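Kelch domain-containing protein (PDB 5C86) probably oxidises primary alcohols as a copper-dependent fungal alcohol oxidase of the galactose oxidase and glyoxal oxidase (AA5) family, built around a Kelch beta-propeller. Local coordinates at residues A[188-193]-A[210-215]; A[196-201]-A[255-260]; A[281-286]-A[291-296]; A[338-341]-A[345-348]. All blocks are in the same frame, centred on the assembly; numbering follows the deposited sequence. Where two conformers were deposited one is given.

How the contacts relate
The four contacts come from consecutive four-stranded antiparallel sheets, the blades of the Kelch propeller. Contacts 1 and 2 lie about 4 Å apart, centre to centre, and share strand 197-202; their segments alternate along the chain. Contact 1 is internal to one blade, whereas contact 2 joins that blade to the next, through strand 254-258. Contacts 3 and 4 follow in series, with centres about 9 Å apart, each a hairpin of its own blade and touching the other through Trp292 and Ile346, among others. Centres of the two pairs are about 20 to 28 Å apart. Contacts 3 and 4 lie nearer the annotated copper ligands, while contacts 1 and 2 are distant from those sites.

Contact 1 (A[188-193]-A[210-215]); sequences SVLQAG and TPAGLR
Arg215 reaches across with its guanidinium and donates from NH1 to Ala192 O at 2.8 Å. The bond bends to 144° at the hydrogen, yet it meets the carbonyl in its plane on a lone pair; Ala192 O sits at the guanidinium edge, tilted 15° from its plane. NH1 also passes 3.4 Å from Gly193 CA, where there is no side chain to intervene. The other point of touch is apolar: Leu190 CD1 rests against Ala212 CB at 3.7 Å. Here the leucine CG lies opposite the backbone N, which carries its methyl end closer to Ala212 than its CB.

What positions the arginine is largely the turn after strand 188-191. Its chain is extended through the first two torsions and then bends at chi3 (54°), turning the guanidinium in among backbone carbonyls. NH1 has a second acceptor in Ser195 O, NH2 bonds to Pro194 O, and NE forms a salt bridge with Asp218. Three backbone carbonyls, of Ala192, Pro194 and Ser195, thus share one cation, whose charge the aspartate probably offsets. Farther back, Gln191 OE1 takes a bond from Asn199 ND2, while Gln191 NE2 donates to Lys197 O and only weakly to Gly193 O. Trp200 of the intervening strand 197-202 lies against both Leu190 and Ala212.

Strands 188-191 and 208-214 are next but one in an antiparallel sheet, and Leu190 CA and Ala212 CA are accordingly 7.9 Å apart. Such second-neighbour contact across a middle strand fits one four-stranded blade of a Kelch beta-propeller.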
loop_
_atom_site.group_PDB
_atom_site.type_symbol
_atom_site.label_atom_id
_atom_site.label_comp_id
_atom_site.label_asym_id
_atom_site.label_seq_id
_atom_site.Cartn_x
_atom_site.Cartn_y
_atom_site.Cartn_z
ATOM N N SER A 188 10.460 -14.520 5.397
ATOM C CA SER A 188 10.914 -14.305 4.075
ATOM C C SER A 188 10.276 -12.995 3.508
ATOM O O SER A 188 9.205 -12.597 3.961
ATOM C CB SER A 188 10.610 -15.449 3.183
ATOM O OG SER A 188 9.206 -15.536 2.961
ATOM N N VAL A 189 10.935 -12.430 2.524
ATOM C CA VAL A 189 10.454 -11.261 1.765
ATOM C C VAL A 189 10.753 -11.512 0.321
ATOM O O VAL A 189 11.925 -11.736 -0.049
ATOM C CB VAL A 189 11.030 -9.962 2.266
ATOM C CG1 VAL A 189 10.591 -8.804 1.328
ATOM C CG2 VAL A 189 10.674 -9.632 3.674
ATOM N N LEU A 190 9.755 -11.491 -0.553
ATOM C CA LEU A 190 9.976 -11.526 -1.933
ATOM C C LEU A 190 10.173 -10.122 -2.473
ATOM O O LEU A 190 9.271 -9.275 -2.280
ATOM C CB LEU A 190 8.845 -12.173 -2.702
ATOM C CG LEU A 190 8.932 -12.183 -4.214
ATOM C CD1 LEU A 190 10.119 -13.043 -4.624
ATOM C CD2 LEU A 190 7.673 -12.678 -4.882
ATOM N N GLN A 191 11.285 -9.876 -3.160
ATOM C CA GLN A 191 11.390 -8.680 -4.029
ATOM C C GLN A 191 10.953 -9.024 -5.388
ATOM O O GLN A 191 11.603 -9.756 -6.122
ATOM C CB GLN A 191 12.803 -8.145 -3.983
ATOM C CG GLN A 191 13.153 -7.155 -5.066
ATOM C CD GLN A 191 13.865 -7.776 -6.242
ATOM O OE1 GLN A 191 14.570 -8.800 -6.120
ATOM N NE2 GLN A 191 13.632 -7.192 -7.455
ATOM N N ALA A 192 9.724 -8.638 -5.729
ATOM C CA ALA A 192 9.040 -8.985 -6.936
ATOM C C ALA A 192 9.362 -8.151 -8.160
ATOM O O ALA A 192 8.958 -8.459 -9.263
ATOM C CB ALA A 192 7.519 -9.064 -6.677
ATOM N N GLY A 193 10.129 -7.111 -7.895
ATOM C CA GLY A 193 10.447 -6.111 -8.893
ATOM C C GLY A 193 10.947 -4.887 -8.170
ATOM O O GLY A 193 11.188 -4.945 -6.982
ATOM N N THR A 210 18.299 -15.396 -2.357
ATOM C CA THR A 210 18.402 -16.332 -3.445
ATOM C C THR A 210 17.485 -15.909 -4.583
ATOM O O THR A 210 16.416 -15.376 -4.305
ATOM C CB THR A 210 18.167 -17.792 -2.973
ATOM O OG1 THR A 210 18.796 -18.691 -3.882
ATOM C CG2 THR A 210 16.689 -18.158 -2.754
ATOM N N PRO A 211 17.868 -16.182 -5.835
ATOM C CA PRO A 211 17.003 -15.831 -6.951
ATOM C C PRO A 211 15.625 -16.509 -6.943
ATOM O O PRO A 211 15.462 -17.666 -6.547
ATOM C CB PRO A 211 17.810 -16.217 -8.184
ATOM C CG PRO A 211 19.238 -16.151 -7.735
ATOM C CD PRO A 211 19.208 -16.632 -6.302
ATOM N N ALA A 212 14.607 -15.741 -7.331
ATOM C CA ALA A 212 13.230 -16.213 -7.396
ATOM C C ALA A 212 12.785 -16.358 -8.847
ATOM O O ALA A 212 11.654 -16.722 -9.114
ATOM C CB ALA A 212 12.322 -15.177 -6.650
ATOM N N GLY A 213 13.686 -16.131 -9.796
ATOM C CA GLY A 213 13.385 -16.219 -11.175
ATOM C C GLY A 213 13.201 -14.825 -11.785
ATOM O O GLY A 213 13.158 -13.806 -11.039
ATOM N N LEU A 214 13.141 -14.791 -13.075
ATOM C CA LEU A 214 12.711 -13.631 -13.840
ATOM C C LEU A 214 11.224 -13.454 -13.766
ATOM O O LEU A 214 10.430 -14.422 -13.724
ATOM C CB LEU A 214 13.076 -13.729 -15.298
ATOM C CG LEU A 214 14.564 -13.707 -15.594
ATOM C CD1 LEU A 214 14.800 -14.043 -17.063
ATOM C CD2 LEU A 214 15.152 -12.352 -15.265
ATOM N N ARG A 215 10.792 -12.183 -13.852
ATOM C CA ARG A 215 9.385 -11.889 -13.961
ATOM C C ARG A 215 8.900 -12.111 -15.387
ATOM O O ARG A 215 8.683 -11.211 -16.182
ATOM C CB ARG A 215 9.072 -10.456 -13.452
ATOM C CG ARG A 215 7.590 -10.176 -13.328
ATOM C CD ARG A 215 7.209 -8.837 -12.639
ATOM N NE ARG A 215 7.870 -7.724 -13.296
ATOM C CZ ARG A 215 9.066 -7.233 -12.965
ATOM N NH1 ARG A 215 9.646 -7.509 -11.838
ATOM N NH2 ARG A 215 9.654 -6.369 -13.785
#

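Contact 2 (A[196-201]-A[255-260]); sequences KKMNWY and HILTLG
Met198 is the first residue of 196-201 to meet the other strand, with its CB directed at it. Its SD lies 3.9 Å from Leu257 CD1, and Leu257 points its own CB back in return. The methionine CG stands opposite the carbonyl carbon (chi1 -49°); the chain then runs out straight to the sulfur and bends at chi3 (-68°), turning CE aside so that the thioether sulfur rather than the terminal methyl faces the leucine. Val268 of the next strand, 267-270, also touches both Met198 and Leu257.

Two residues on comes Trp200, on the same side of its strand. Here the approach is made by the far end of the indole: CH2 lies 4.0 Å from Leu259 CD2 and 4.1 Å from Leu259 CG, so the isobutyl group meets the six-membered ring at a slant. The polar end of this indole is satisfied separately, NE1 donating to Gln264 O, which would help fix the rotation of the ring.

The backbones stay well apart, 10.7 Å from Met198 CA to Leu257 CA and 10.7 Å again from Trp200 CA to Leu259 CA. Met198 faces Leu257 and Trp200 faces Leu259, so the two segments run in the same direction, as members of successive propeller blades facing each other. No hydrogen bond crosses between the segments, and the touching residues are all buried. The chemistry is thus that of dispersion and the exclusion of water: a thioether, an indole and two leucines contribute apolar contact between the blades without directional bonds.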
loop_
_atom_site.group_PDB
_atom_site.type_symbol
_atom_site.label_atom_id
_atom_site.label_comp_id
_atom_site.label_asym_id
_atom_site.label_seq_id
_atom_site.Cartn_x
_atom_site.Cartn_y
_atom_site.Cartn_z
ATOM N N LYS A 196 13.489 -6.901 -13.378
ATOM C CA LYS A 196 12.960 -8.102 -13.928
ATOM C C LYS A 196 13.504 -9.326 -13.199
ATOM O O LYS A 196 12.873 -10.391 -13.287
ATOM C CB LYS A 196 13.247 -8.220 -15.459
ATOM C CG LYS A 196 14.696 -8.329 -15.800
ATOM C CD LYS A 196 14.814 -8.020 -17.293
ATOM C CE LYS A 196 16.200 -8.044 -17.818
ATOM N NZ LYS A 196 16.112 -7.414 -19.192
ATOM N N LYS A 197 14.614 -9.207 -12.492
ATOM C CA LYS A 197 15.161 -10.246 -11.632
ATOM C C LYS A 197 14.540 -10.163 -10.247
ATOM O O LYS A 197 14.773 -9.184 -9.519
ATOM C CB LYS A 197 16.663 -10.078 -11.482
ATOM C CG LYS A 197 17.372 -10.408 -12.782
ATOM C CD LYS A 197 18.860 -10.158 -12.692
ATOM C CE LYS A 197 19.261 -8.730 -12.937
ATOM N NZ LYS A 197 20.310 -8.274 -11.965
ATOM N N MET A 198 13.710 -11.166 -9.910
ATOM C CA MET A 198 13.110 -11.262 -8.581
ATOM C C MET A 198 13.999 -12.060 -7.636
ATOM O O MET A 198 14.676 -12.987 -8.087
ATOM C CB MET A 198 11.750 -11.945 -8.678
ATOM C CG MET A 198 10.854 -11.364 -9.766
ATOM S SD MET A 198 9.161 -11.971 -9.767
ATOM C CE MET A 198 9.378 -13.681 -10.250
ATOM N N ASN A 199 13.938 -11.775 -6.361
ATOM C CA ASN A 199 14.845 -12.370 -5.355
ATOM C C ASN A 199 14.109 -12.604 -4.079
ATOM O O ASN A 199 13.352 -11.733 -3.605
ATOM C CB ASN A 199 15.979 -11.467 -5.090
ATOM C CG ASN A 199 16.923 -11.346 -6.294
ATOM O OD1 ASN A 199 17.778 -12.237 -6.511
ATOM N ND2 ASN A 199 16.733 -10.357 -7.110
ATOM N N TRP A 200 14.385 -13.751 -3.458
ATOM C CA TRP A 200 13.989 -13.959 -2.106
ATOM C C TRP A 200 15.002 -13.457 -1.119
ATOM O O TRP A 200 16.185 -13.600 -1.378
ATOM C CB TRP A 200 13.812 -15.467 -1.863
ATOM C CG TRP A 200 12.678 -16.086 -2.484
ATOM C CD1 TRP A 200 12.656 -16.872 -3.580
ATOM C CD2 TRP A 200 11.301 -15.975 -2.039
ATOM N NE1 TRP A 200 11.381 -17.300 -3.839
ATOM C CE2 TRP A 200 10.544 -16.746 -2.900
ATOM C CE3 TRP A 200 10.666 -15.307 -0.988
ATOM C CZ2 TRP A 200 9.151 -16.839 -2.802
ATOM C CZ3 TRP A 200 9.261 -15.444 -0.887
ATOM C CH2 TRP A 200 8.561 -16.207 -1.781
ATOM N N TYR A 201 14.541 -12.848 -0.023
ATOM C CA TYR A 201 15.326 -12.444 1.112
ATOM C C TYR A 201 14.774 -13.120 2.339
ATOM O O TYR A 201 13.548 -13.362 2.463
ATOM C CB TYR A 201 15.311 -10.961 1.344
ATOM C CG TYR A 201 16.044 -10.176 0.267
ATOM C CD1 TYR A 201 17.392 -9.919 0.411
ATOM C CD2 TYR A 201 15.419 -9.717 -0.887
ATOM C CE1 TYR A 201 18.094 -9.216 -0.567
ATOM C CE2 TYR A 201 16.112 -9.027 -1.854
ATOM C CZ TYR A 201 17.466 -8.788 -1.706
ATOM O OH TYR A 201 18.215 -8.065 -2.632
ATOM N N HIS A 255 0.944 -8.941 -15.091
ATOM C CA HIS A 255 1.363 -10.306 -14.696
ATOM C C HIS A 255 0.704 -10.689 -13.390
ATOM O O HIS A 255 0.351 -9.823 -12.558
ATOM C CB HIS A 255 2.853 -10.480 -14.512
ATOM C CG HIS A 255 3.634 -10.278 -15.752
ATOM N ND1 HIS A 255 3.977 -9.026 -16.250
ATOM C CD2 HIS A 255 4.100 -11.186 -16.654
ATOM C CE1 HIS A 255 4.653 -9.184 -17.390
ATOM N NE2 HIS A 255 4.739 -10.484 -17.655
ATOM N N ILE A 256 0.437 -11.992 -13.219
ATOM C CA ILE A 256 0.122 -12.560 -11.923
ATOM C C ILE A 256 1.236 -13.494 -11.508
ATOM O O ILE A 256 1.573 -14.397 -12.268
ATOM C CB ILE A 256 -1.242 -13.309 -11.934
ATOM C CG1 ILE A 256 -2.436 -12.366 -12.066
ATOM C CG2 ILE A 256 -1.343 -14.240 -10.698
ATOM C CD1 ILE A 256 -3.747 -13.079 -12.416
ATOM N N LEU A 257 1.775 -13.276 -10.323
ATOM C CA LEU A 257 2.823 -14.064 -9.686
ATOM C C LEU A 257 2.175 -14.974 -8.699
ATOM O O LEU A 257 1.207 -14.554 -7.969
ATOM C CB LEU A 257 3.828 -13.187 -8.937
ATOM C CG LEU A 257 4.359 -11.941 -9.607
ATOM C CD1 LEU A 257 5.489 -11.313 -8.813
ATOM C CD2 LEU A 257 4.653 -11.953 -11.040
ATOM N N THR A 258 2.635 -16.263 -8.612
ATOM C CA THR A 258 2.091 -17.174 -7.625
ATOM C C THR A 258 3.240 -17.695 -6.811
ATOM O O THR A 258 4.160 -18.280 -7.375
ATOM C CB THR A 258 1.321 -18.357 -8.310
ATOM O OG1 THR A 258 0.272 -17.885 -9.163
ATOM C CG2 THR A 258 0.706 -19.257 -7.264
ATOM N N LEU A 259 3.223 -17.470 -5.510
ATOM C CA LEU A 259 4.275 -17.783 -4.579
ATOM C C LEU A 259 4.006 -19.157 -4.076
ATOM O O LEU A 259 2.881 -19.459 -3.708
ATOM C CB LEU A 259 4.314 -16.799 -3.391
ATOM C CG LEU A 259 5.046 -15.456 -3.705
ATOM C CD1 LEU A 259 4.452 -14.729 -4.885
ATOM C CD2 LEU A 259 4.968 -14.590 -2.487
ATOM N N GLY A 260 5.067 -19.971 -4.044
ATOM C CA GLY A 260 4.977 -21.232 -3.361
ATOM C C GLY A 260 5.744 -21.080 -2.074
ATOM O O GLY A 260 5.330 -20.326 -1.195
#

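Contact 3 (A[281-286]-A[291-296]); sequences ANAVVM and IWVVGG
Asn282 and Val294 exchange backbone hydrogen bonds, 3.0 Å from Asn282 N to Val294 O and 2.9 Å from Val294 N to Asn282 O. Val284 and Trp292 form the second such pair, with Val284 N to Trp292 O at 2.8 Å. The strands run antiparallel at 162°, and CA-H...O contacts, such as that from Ala283 CA to Trp292 O, reinforce the pairing in between.

One water extends the polar network. It accepts from Asn282 ND2 at 2.9 Å and donates to Val294 O, which thereby has two donors, the water and Asn282 N.

Apolar contacts form on both faces. On one, Ala283 CB meets Ile291 CG2 at 4.0 Å. On the other, the methyl end of Met286, whose chain bends at chi3 (-75°), curls back until CE lies 3.9 Å from Trp292 CB. The indole of Trp292 leans along its own strand toward Val294, whose CB sits 3.7 Å above one face of the ring, toward its rim.

Strand 282-285 is an edge strand of its four-stranded blade, and 291-294 pairs onward with 313-316. Ala283, Val285 and Ile291 pack on strand 225-230 of the preceding blade. Val284, Trp292 and Val294 face strands 336-340 and 346-350 of the following one, beyond which Trp292 stacks with Trp368. The Asn282 side chain is about 8 Å from that of His423, a copper ligand in the metal-bound protein; no copper is bound here.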
loop_
_atom_site.group_PDB
_atom_site.type_symbol
_atom_site.label_atom_id
_atom_site.label_comp_id
_atom_site.label_asym_id
_atom_site.label_seq_id
_atom_site.Cartn_x
_atom_site.Cartn_y
_atom_site.Cartn_z
ATOM N N ALA A 281 1.653 5.208 -11.400
ATOM C CA ALA A 281 0.295 4.905 -10.973
ATOM C C ALA A 281 0.260 4.333 -9.583
ATOM O O ALA A 281 1.304 4.134 -8.944
ATOM C CB ALA A 281 -0.460 4.005 -11.933
ATOM N N ASN A 282 -0.969 4.142 -9.047
ATOM C CA ASN A 282 -1.187 3.422 -7.817
ATOM C C ASN A 282 -2.162 2.304 -8.069
ATOM O O ASN A 282 -3.022 2.410 -8.925
ATOM C CB ASN A 282 -1.751 4.292 -6.727
ATOM C CG ASN A 282 -0.753 5.303 -6.186
ATOM O OD1 ASN A 282 -0.084 5.007 -5.216
ATOM N ND2 ASN A 282 -0.623 6.448 -6.814
ATOM N N ALA A 283 -1.991 1.191 -7.361
ATOM C CA ALA A 283 -2.941 0.094 -7.465
ATOM C C ALA A 283 -3.502 -0.249 -6.107
ATOM O O ALA A 283 -2.751 -0.270 -5.150
ATOM C CB ALA A 283 -2.292 -1.142 -8.032
ATOM N N VAL A 284 -4.800 -0.491 -6.035
ATOM C CA VAL A 284 -5.494 -0.697 -4.780
ATOM C C VAL A 284 -6.324 -1.953 -4.871
ATOM O O VAL A 284 -7.182 -2.061 -5.726
ATOM C CB VAL A 284 -6.363 0.523 -4.408
ATOM C CG1 VAL A 284 -7.150 0.241 -3.123
ATOM C CG2 VAL A 284 -5.494 1.772 -4.217
ATOM N N VAL A 285 -6.117 -2.884 -3.931
ATOM C CA VAL A 285 -6.980 -4.066 -3.823
ATOM C C VAL A 285 -8.236 -3.756 -3.006
ATOM O O VAL A 285 -8.154 -3.113 -1.984
ATOM C CB VAL A 285 -6.270 -5.350 -3.334
ATOM C CG1 VAL A 285 -5.805 -5.280 -1.928
ATOM C CG2 VAL A 285 -7.164 -6.607 -3.486
ATOM N N MET A 286 -9.367 -4.198 -3.513
ATOM C CA MET A 286 -10.685 -4.034 -2.935
ATOM C C MET A 286 -11.207 -5.309 -2.265
ATOM O O MET A 286 -10.688 -6.406 -2.515
ATOM C CB MET A 286 -11.590 -3.584 -4.051
ATOM C CG MET A 286 -11.385 -2.108 -4.403
ATOM S SD MET A 286 -12.198 -1.748 -5.986
ATOM C CE MET A 286 -11.128 -2.462 -6.915
ATOM N N ILE A 291 -8.878 -5.161 -8.411
ATOM C CA ILE A 291 -7.782 -4.198 -8.235
ATOM C C ILE A 291 -8.015 -2.955 -9.086
ATOM O O ILE A 291 -8.345 -3.054 -10.248
ATOM C CB ILE A 291 -6.445 -4.789 -8.588
ATOM C CG1 ILE A 291 -6.186 -6.041 -7.719
ATOM C CG2 ILE A 291 -5.308 -3.800 -8.426
ATOM C CD1 ILE A 291 -5.056 -6.928 -8.195
ATOM N N TRP A 292 -7.922 -1.789 -8.495
ATOM C CA TRP A 292 -8.099 -0.526 -9.285
ATOM C C TRP A 292 -6.734 0.086 -9.514
ATOM O O TRP A 292 -5.954 0.193 -8.541
ATOM C CB TRP A 292 -8.922 0.370 -8.487
ATOM C CG TRP A 292 -9.430 1.614 -9.187
ATOM C CD1 TRP A 292 -10.190 1.639 -10.277
ATOM C CD2 TRP A 292 -9.289 2.951 -8.716
ATOM N NE1 TRP A 292 -10.587 2.947 -10.538
ATOM C CE2 TRP A 292 -10.037 3.756 -9.605
ATOM C CE3 TRP A 292 -8.655 3.545 -7.640
ATOM C CZ2 TRP A 292 -10.180 5.119 -9.389
ATOM C CZ3 TRP A 292 -8.843 4.922 -7.426
ATOM C CH2 TRP A 292 -9.608 5.649 -8.311
ATOM N N VAL A 293 -6.465 0.444 -10.753
ATOM C CA VAL A 293 -5.194 1.018 -11.187
ATOM C C VAL A 293 -5.490 2.419 -11.633
ATOM O O VAL A 293 -6.205 2.579 -12.633
ATOM C CB VAL A 293 -4.498 0.208 -12.274
ATOM C CG1 VAL A 293 -3.147 0.774 -12.513
ATOM C CG2 VAL A 293 -4.364 -1.273 -11.816
ATOM N N VAL A 294 -4.938 3.400 -10.929
ATOM C CA VAL A 294 -5.312 4.794 -11.181
ATOM C C VAL A 294 -4.069 5.673 -11.430
ATOM O O VAL A 294 -3.020 5.539 -10.769
ATOM C CB VAL A 294 -6.090 5.385 -9.995
ATOM C CG1 VAL A 294 -5.447 5.179 -8.648
ATOM C CG2 VAL A 294 -6.489 6.862 -10.214
ATOM N N GLY A 295 -4.214 6.554 -12.429
ATOM C CA GLY A 295 -3.185 7.564 -12.691
ATOM C C GLY A 295 -2.025 7.029 -13.476
ATOM O O GLY A 295 -2.112 6.051 -14.228
ATOM N N GLY A 296 -0.868 7.673 -13.249
ATOM C CA GLY A 296 0.330 7.372 -14.025
ATOM C C GLY A 296 0.388 8.126 -15.349
ATOM O O GLY A 296 -0.597 8.692 -15.811
HETATM O O HOH W 1 -2.113 7.576 -9.074
#

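Contact 4 (A[338-341]-A[345-348]); sequences ALLM and TIWS
Leu339 and Trp347 face each other as the hydrogen-bonded pair of this hairpin, whose strands lie 4.4 Å apart at closest approach of their axes and run antiparallel at 168°. Leu339 N donates to Trp347 O at 3.0 Å. The return bond, Trp347 N to Leu339 O, is 2.8 Å long but bent to 135° at the hydrogen. Near the turn Met341 N adds a straighter one to Thr345 O, at 2.9 Å.

Among the side chains, Trp347 has its CG opposite the backbone N (chi1 161°), which brings the CD1 side of the indole beside the backbone of Ala338 and Leu339. Its CD1 comes within 3.9 Å of Leu339 N, a neighbour at the ring edge, while its NE1 bonds to Thr337 OG1. On the other face, with Leu340, Ile346 places CG2 3.5 Å from Leu339 O, and its CG1 lies 4.2 Å from Leu340 CD1. By the turn, Met341, folded at two torsions, brings CG to 3.7 Å from Thr345 OG1; that hydroxyl has its polar partner in Asp343.

Strand 336-340 is one edge of its sheet, 346-350 pairs onward with 364-369, and the N-terminal strand 5-11 is the other edge. An N-terminal strand completing this blade is consistent with the velcro closure known from many propellers. Ala338, Leu340 and Ile346 pack on Val284 of the preceding blade, whereas Met341 and Thr345 meet Phe367 in strand 364-369.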
loop_
_atom_site.group_PDB
_atom_site.type_symbol
_atom_site.label_atom_id
_atom_site.label_comp_id
_atom_site.label_asym_id
_atom_site.label_seq_id
_atom_site.Cartn_x
_atom_site.Cartn_y
_atom_site.Cartn_z
ATOM N N ALA A 338 -3.041 6.690 -3.748
ATOM C CA ALA A 338 -4.379 6.121 -3.728
ATOM C C ALA A 338 -4.418 5.095 -2.589
ATOM O O ALA A 338 -3.394 4.517 -2.256
ATOM C CB ALA A 338 -4.767 5.448 -5.015
ATOM N N LEU A 339 -5.584 4.950 -1.976
ATOM C CA LEU A 339 -5.668 4.159 -0.793
ATOM C C LEU A 339 -7.107 3.686 -0.566
ATOM O O LEU A 339 -8.067 4.451 -0.680
ATOM C CB LEU A 339 -5.178 4.943 0.416
ATOM C CG LEU A 339 -4.691 4.072 1.565
ATOM C CD1 LEU A 339 -3.351 3.482 1.274
ATOM C CD2 LEU A 339 -4.688 4.858 2.835
ATOM N N LEU A 340 -7.262 2.404 -0.200
ATOM C CA LEU A 340 -8.591 1.891 0.183
ATOM C C LEU A 340 -9.013 2.436 1.524
ATOM O O LEU A 340 -8.259 2.393 2.472
ATOM C CB LEU A 340 -8.572 0.368 0.320
ATOM C CG LEU A 340 -9.891 -0.298 0.618
ATOM C CD1 LEU A 340 -10.819 -0.077 -0.514
ATOM C CD2 LEU A 340 -9.680 -1.789 0.867
ATOM N N MET A 341 -10.278 2.867 1.608
ATOM C CA MET A 341 -10.916 3.341 2.846
ATOM C C MET A 341 -11.801 2.228 3.488
ATOM O O MET A 341 -12.289 1.359 2.776
ATOM C CB MET A 341 -11.759 4.559 2.479
ATOM C CG MET A 341 -10.989 5.689 1.777
ATOM S SD MET A 341 -9.541 6.268 2.678
ATOM C CE MET A 341 -10.236 7.099 4.047
ATOM N N THR A 345 -14.648 2.787 -0.526
ATOM C CA THR A 345 -14.271 3.722 -1.563
ATOM C C THR A 345 -12.714 3.787 -1.558
ATOM O O THR A 345 -12.025 3.278 -0.654
ATOM C CB THR A 345 -14.831 5.150 -1.294
ATOM O OG1 THR A 345 -14.182 5.662 -0.145
ATOM C CG2 THR A 345 -16.342 5.076 -1.190
ATOM N N ILE A 346 -12.188 4.468 -2.585
ATOM C CA ILE A 346 -10.757 4.570 -2.795
ATOM C C ILE A 346 -10.344 6.016 -2.945
ATOM O O ILE A 346 -10.826 6.707 -3.848
ATOM C CB ILE A 346 -10.288 3.809 -3.996
ATOM C CG1 ILE A 346 -10.799 2.364 -3.977
ATOM C CG2 ILE A 346 -8.760 3.797 -4.008
ATOM C CD1 ILE A 346 -10.333 1.453 -5.103
ATOM N N TRP A 347 -9.538 6.461 -2.044
ATOM C CA TRP A 347 -8.837 7.787 -2.226
ATOM C C TRP A 347 -7.959 7.780 -3.420
ATOM O O TRP A 347 -7.240 6.823 -3.687
ATOM C CB TRP A 347 -8.006 8.092 -1.013
ATOM C CG TRP A 347 -6.956 9.101 -1.238
ATOM C CD1 TRP A 347 -5.595 8.825 -1.379
ATOM C CD2 TRP A 347 -7.098 10.506 -1.275
ATOM N NE1 TRP A 347 -4.906 10.012 -1.576
ATOM C CE2 TRP A 347 -5.818 11.034 -1.487
ATOM C CE3 TRP A 347 -8.195 11.367 -1.208
ATOM C CZ2 TRP A 347 -5.603 12.437 -1.614
ATOM C CZ3 TRP A 347 -7.987 12.762 -1.325
ATOM C CH2 TRP A 347 -6.713 13.238 -1.541
ATOM N N SER A 348 -8.023 8.871 -4.211
ATOM C CA SER A 348 -7.039 9.179 -5.292
ATOM C C SER A 348 -6.713 10.690 -5.296
ATOM O O SER A 348 -7.671 11.497 -5.390
ATOM C CB SER A 348 -7.612 8.798 -6.621
ATOM O OG SER A 348 -6.804 9.270 -7.686
#